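PTS system, lactose-specific IIBC components (Streptococcus pneumoniae, PDB 3NBM) probably passes a phosphoryl group on to incoming lactose, its IIB domain acting as a phosphocarrier of the phosphoenolpyruvate-dependent phosphotransferase system. Local coordinates at residues N24-G29 against V37-G42; D49-Y54 against R68-D73. All blocks are in the same frame, centred on the assembly; numbering follows the deposited sequence. Where two conformers were deposited one is given.

Contact 1 of 2, residues N24-G29 against V37-G42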
loop_
_atom_site.group_PDB
_atom_site.type_symbol
_atom_site.label_atom_id
_atom_site.label_comp_id
_atom_site.label_asym_id
_atom_site.label_seq_id
_atom_site.Cartn_x
_atom_site.Cartn_y
_atom_site.Cartn_z
ATOM N N ASN A 24 -4.042 3.615 -7.629
ATOM C CA ASN A 24 -4.875 4.590 -8.315
ATOM C C ASN A 24 -6.037 5.077 -7.456
ATOM O O ASN A 24 -6.336 6.275 -7.429
ATOM C CB ASN A 24 -5.464 4.023 -9.602
ATOM C CG ASN A 24 -4.418 3.789 -10.678
ATOM O OD1 ASN A 24 -3.324 4.350 -10.646
ATOM N ND2 ASN A 24 -4.768 2.972 -11.662
ATOM N N ALA A 25 -6.700 4.159 -6.759
ATOM C CA ALA A 25 -7.822 4.521 -5.893
ATOM C C ALA A 25 -7.355 5.439 -4.763
ATOM O O ALA A 25 -8.022 6.428 -4.446
ATOM C CB ALA A 25 -8.529 3.255 -5.360
ATOM N N ILE A 26 -6.222 5.109 -4.147
ATOM C CA ILE A 26 -5.687 5.926 -3.067
ATOM C C ILE A 26 -5.392 7.327 -3.585
ATOM O O ILE A 26 -5.754 8.333 -2.954
ATOM C CB ILE A 26 -4.401 5.310 -2.486
ATOM C CG1 ILE A 26 -4.707 4.002 -1.751
ATOM C CG2 ILE A 26 -3.682 6.347 -1.584
ATOM C CD1 ILE A 26 -3.476 3.153 -1.452
ATOM N N ASN A 27 -4.722 7.400 -4.730
ATOM C CA ASN A 27 -4.367 8.690 -5.304
ATOM C C ASN A 27 -5.585 9.515 -5.686
ATOM O O ASN A 27 -5.595 10.729 -5.491
ATOM C CB ASN A 27 -3.438 8.538 -6.510
ATOM C CG ASN A 27 -2.050 8.115 -6.116
ATOM O OD1 ASN A 27 -1.595 8.447 -5.022
ATOM N ND2 ASN A 27 -1.340 7.435 -7.022
ATOM N N GLU A 28 -6.612 8.880 -6.239
ATOM C CA GLU A 28 -7.819 9.613 -6.586
ATOM C C GLU A 28 -8.474 10.119 -5.293
ATOM O O GLU A 28 -8.960 11.263 -5.234
ATOM C CB GLU A 28 -8.771 8.722 -7.391
ATOM C CG GLU A 28 -10.105 9.411 -7.791
ATOM C CD GLU A 28 -11.034 8.572 -8.717
ATOM O OE1 GLU A 28 -10.643 7.470 -9.197
ATOM O OE2 GLU A 28 -12.168 9.067 -8.980
ATOM N N GLY A 29 -8.540 9.283 -4.267
ATOM C CA GLY A 29 -9.141 9.724 -3.018
ATOM C C GLY A 29 -8.339 10.861 -2.403
ATOM O O GLY A 29 -8.890 11.856 -1.933
ATOM N N VAL A 37 -0.947 12.580 0.386
ATOM C CA VAL A 37 -0.628 11.171 0.228
ATOM C C VAL A 37 -0.326 10.904 -1.227
ATOM O O VAL A 37 -1.022 11.421 -2.118
ATOM C CB VAL A 37 -1.816 10.247 0.634
ATOM C CG1 VAL A 37 -1.473 8.807 0.378
ATOM C CG2 VAL A 37 -2.253 10.447 2.082
ATOM N N ILE A 38 0.728 10.123 -1.472
ATOM C CA ILE A 38 0.985 9.549 -2.797
ATOM C C ILE A 38 1.177 8.037 -2.644
ATOM O O ILE A 38 1.855 7.586 -1.728
ATOM C CB ILE A 38 2.237 10.179 -3.480
ATOM C CG1 ILE A 38 2.511 9.592 -4.859
ATOM C CG2 ILE A 38 3.490 10.034 -2.617
ATOM C CD1 ILE A 38 1.571 9.946 -5.838
ATOM N N ALA A 39 0.560 7.297 -3.555
ATOM C CA ALA A 39 0.719 5.852 -3.648
ATOM C C ALA A 39 1.360 5.446 -4.954
ATOM O O ALA A 39 0.957 5.912 -6.028
ATOM C CB ALA A 39 -0.622 5.151 -3.504
ATOM N N ASN A 40 2.309 4.532 -4.853
ATOM C CA ASN A 40 2.891 3.856 -6.000
ATOM C C ASN A 40 2.604 2.392 -5.933
ATOM O O ASN A 40 2.202 1.877 -4.885
ATOM C CB ASN A 40 4.394 4.096 -6.076
ATOM C CG ASN A 40 4.726 5.513 -6.314
ATOM O OD1 ASN A 40 5.298 6.156 -5.462
ATOM N ND2 ASN A 40 4.328 6.028 -7.487
ATOM N N SER A 41 2.818 1.719 -7.056
ATOM C CA SER A 41 2.660 0.268 -7.149
ATOM C C SER A 41 3.946 -0.369 -7.644
ATOM O O SER A 41 4.748 0.255 -8.332
ATOM C CB SER A 41 1.490 -0.088 -8.075
ATOM O OG SER A 41 1.695 0.376 -9.371
ATOM N N GLY A 42 4.116 -1.621 -7.301
ATOM C CA GLY A 42 5.270 -2.360 -7.737
ATOM C C GLY A 42 5.098 -3.831 -7.513
ATOM O O GLY A 42 4.127 -4.284 -6.883
#
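Asn-27 on helix 24-29 grips Ala-39 of strand 37-42 by both ends of its amide. The backbone N of Ala-39 donates to Asn-27 OD1 at 2.8 Å, nearly straight at 161°. In return Asn-27 ND2 reaches Ala-39 O at 2.9 Å, in the carbonyl plane and on a lone pair. With CG anti to its own carbonyl carbon (chi1 -72°), the side chain bends round to the strand, and the paired bonds fix the amide's rotation. Ile-38 and Asn-40 bond through their backbones to strand 7-13, while Ala-39, between them, turns its N-H and C=O to the outer edge of the sheet, where the asparagine takes the place of a neighbouring strand. Helix and strand belong to a beta-alpha-beta crossover from strand 7-13, and run almost antiparallel (164°). Apolar contacts lie on the buried side of the amide. Ile-26 CG2 meets Val-37 CG1 and Ala-39 CB, each at 3.8 Å, the isoleucine and valine side chains crossing at about a right angle. Ile-26 also touches Ala-99 and Val-103 of helix 96-105. From the partly exposed side, Ile-38 CD1 folds over to Asn-27 OD1 at 3.6 Å.

Contact 2 of 2, residues D49-Y54 against R68-D73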
loop_
_atom_site.group_PDB
_atom_site.type_symbol
_atom_site.label_atom_id
_atom_site.label_comp_id
_atom_site.label_asym_id
_atom_site.label_seq_id
_atom_site.Cartn_x
_atom_site.Cartn_y
_atom_site.Cartn_z
ATOM N N ASP A 49 15.406 -2.313 -1.989
ATOM C CA ASP A 49 16.195 -1.093 -1.800
ATOM C C ASP A 49 15.349 0.153 -1.719
ATOM O O ASP A 49 15.809 1.146 -1.157
ATOM C CB ASP A 49 17.205 -0.909 -2.924
ATOM C CG ASP A 49 18.336 -1.916 -2.870
ATOM O OD1 ASP A 49 18.897 -2.182 -1.781
ATOM O OD2 ASP A 49 18.647 -2.463 -3.911
ATOM N N ILE A 50 14.149 0.157 -2.304
ATOM C CA ILE A 50 13.287 1.325 -2.302
ATOM C C ILE A 50 12.341 1.365 -1.126
ATOM O O ILE A 50 11.727 2.392 -0.872
ATOM C CB ILE A 50 12.474 1.489 -3.604
ATOM C CG1 ILE A 50 11.523 0.302 -3.875
ATOM C CG2 ILE A 50 13.406 1.703 -4.795
ATOM C CD1 ILE A 50 10.475 0.561 -4.946
HETATM N N MSE A 51 12.203 0.269 -0.391
HETATM C CA MSE A 51 11.170 0.234 0.632
HETATM C C MSE A 51 11.372 1.319 1.696
HETATM O O MSE A 51 10.406 1.820 2.260
HETATM C CB MSE A 51 11.025 -1.170 1.233
HETATM C CG MSE A 51 12.250 -1.712 1.893
HETATM SE SE MSE A 51 11.971 -3.542 2.584
HETATM C CE MSE A 51 10.672 -3.181 3.931
ATOM N N GLY A 52 12.620 1.697 1.991
ATOM C CA GLY A 52 12.878 2.735 2.953
ATOM C C GLY A 52 12.421 4.125 2.591
ATOM O O GLY A 52 12.351 5.004 3.450
ATOM N N VAL A 53 12.072 4.338 1.329
ATOM C CA VAL A 53 11.502 5.598 0.875
ATOM C C VAL A 53 10.063 5.761 1.385
ATOM O O VAL A 53 9.530 6.870 1.436
ATOM C CB VAL A 53 11.507 5.645 -0.734
ATOM C CG1 VAL A 53 10.628 6.762 -1.319
ATOM C CG2 VAL A 53 12.958 5.680 -1.253
ATOM N N TYR A 54 9.411 4.639 1.700
ATOM C CA TYR A 54 7.982 4.627 1.966
ATOM C C TYR A 54 7.683 4.592 3.460
ATOM O O TYR A 54 8.461 4.114 4.276
ATOM C CB TYR A 54 7.326 3.456 1.203
ATOM C CG TYR A 54 7.337 3.722 -0.272
ATOM C CD1 TYR A 54 6.344 4.457 -0.837
ATOM C CD2 TYR A 54 8.378 3.307 -1.102
ATOM C CE1 TYR A 54 6.360 4.795 -2.173
ATOM C CE2 TYR A 54 8.395 3.647 -2.443
ATOM C CZ TYR A 54 7.370 4.386 -2.969
ATOM O OH TYR A 54 7.393 4.746 -4.316
ATOM N N ARG A 68 4.969 -11.824 7.125
ATOM C CA ARG A 68 5.881 -11.953 8.260
ATOM C C ARG A 68 7.287 -11.525 7.896
ATOM O O ARG A 68 7.942 -10.807 8.673
ATOM C CB ARG A 68 5.881 -13.403 8.781
ATOM N N GLU A 69 7.789 -11.974 6.751
ATOM C CA GLU A 69 9.142 -11.623 6.392
ATOM C C GLU A 69 9.259 -10.130 6.103
ATOM O O GLU A 69 10.257 -9.520 6.468
ATOM C CB GLU A 69 9.710 -12.500 5.274
ATOM C CG GLU A 69 9.148 -12.283 3.952
ATOM C CD GLU A 69 9.379 -13.476 3.010
ATOM O OE1 GLU A 69 8.841 -14.533 3.263
ATOM O OE2 GLU A 69 10.074 -13.331 2.015
HETATM N N MSE A 70 8.250 -9.539 5.466
HETATM C CA MSE A 70 8.270 -8.126 5.238
HETATM C C MSE A 70 8.232 -7.336 6.561
HETATM O O MSE A 70 8.921 -6.318 6.675
HETATM C CB MSE A 70 7.128 -7.733 4.328
HETATM C CG MSE A 70 7.058 -6.277 4.203
HETATM SE SE MSE A 70 6.246 -5.603 2.616
HETATM C CE MSE A 70 7.786 -5.373 1.627
ATOM N N LYS A 71 7.485 -7.829 7.554
ATOM C CA LYS A 71 7.502 -7.157 8.874
ATOM C C LYS A 71 8.890 -7.156 9.464
ATOM O O LYS A 71 9.323 -6.155 10.057
ATOM C CB LYS A 71 6.554 -7.771 9.902
ATOM C CG LYS A 71 5.113 -7.457 9.655
ATOM C CD LYS A 71 4.729 -6.065 10.105
ATOM C CE LYS A 71 4.698 -5.926 11.633
ATOM N NZ LYS A 71 4.682 -4.474 12.017
ATOM N N VAL A 72 9.635 -8.259 9.317
ATOM C CA VAL A 72 11.006 -8.278 9.811
ATOM C C VAL A 72 11.847 -7.264 9.045
ATOM O O VAL A 72 12.575 -6.481 9.643
ATOM C CB VAL A 72 11.616 -9.699 9.781
ATOM C CG1 VAL A 72 13.076 -9.642 10.238
ATOM C CG2 VAL A 72 10.847 -10.624 10.688
ATOM N N ASP A 73 11.714 -7.220 7.728
ATOM C CA ASP A 73 12.455 -6.238 6.904
ATOM C C ASP A 73 12.115 -4.801 7.285
ATOM O O ASP A 73 13.011 -3.904 7.259
ATOM C CB ASP A 73 12.151 -6.449 5.434
ATOM C CG ASP A 73 12.687 -7.748 4.908
ATOM O OD1 ASP A 73 13.633 -8.287 5.515
ATOM O OD2 ASP A 73 12.191 -8.219 3.855
#
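The selenomethionine at Met-51 reaches out from a short 3-10 turn and lays its end against helix 68-73, the methyl CE lying 3.9 Å from Asp-73 CB. The tight part of the contact is confined to this end. CE also comes within 4.0 Å of the carbonyl carbon C of Asp-73, and Met-51 SE stands 4.1 Å from Asp-73 CB, so the tip rests on the root of the aspartate and its adjoining backbone. The two side chains cross at about a right angle. Met-51 has CG between its backbone N and carbonyl carbon (chi1 60°); from there the chain runs extended through chi2 and bends only at chi3 (-66°), which swings CE over to the helix. Such reach is needed, because even the nearest CA atoms, those of Met-51 and Asp-73, are 9.1 Å apart.

The looser side is of two kinds. Toward the interior, Met-70 CE approaches Met-51 CE at 4.3 Å, a position to be read with care since Met-70 has two conformers. On the outer side Asp-73 is partly exposed, and its carboxylate extends beyond CB, farther from the methyl group. No hydrogen bond joins the segments; the turn is tied within itself by Tyr-54 N to Met-51 O at 3.0 Å. The contact joins, by van der Waals packing alone, the loop between strands 37-43 and 56-59 to a helix of the alpha/beta fold. Met-51 also packs on Ile-57 of strand 56-59 and on Ile-79, just before strand 80-83, whereas Met-70 lies over Leu-12, Ile-57, Leu-59 and Ile-81, seating helix 67-74 across three strands of the parallel sheet.

Contacts 1 and 2 lie on opposite sides of the chain's centre, their own centres about 18 Å apart: contact 1 sets helix 18-33 on the edge strand 37-43 of the parallel sheet, whereas contact 2 sets helix 67-74 against the loop that leads into strand 56-59. Contact 1 mixes paired hydrogen bonds with small apolar contacts, meeting the backbone N-H and C=O of one edge-strand residue. Contact 2 buries less surface, lies nearer the periphery and is purely van der Waals, although two of its three touching residues are buried. They share no element, but a probable hydrogen bond between Asn-40 OD1 and Tyr-54 OH (2.8 Å) links the edge strand to the 49-54 loop.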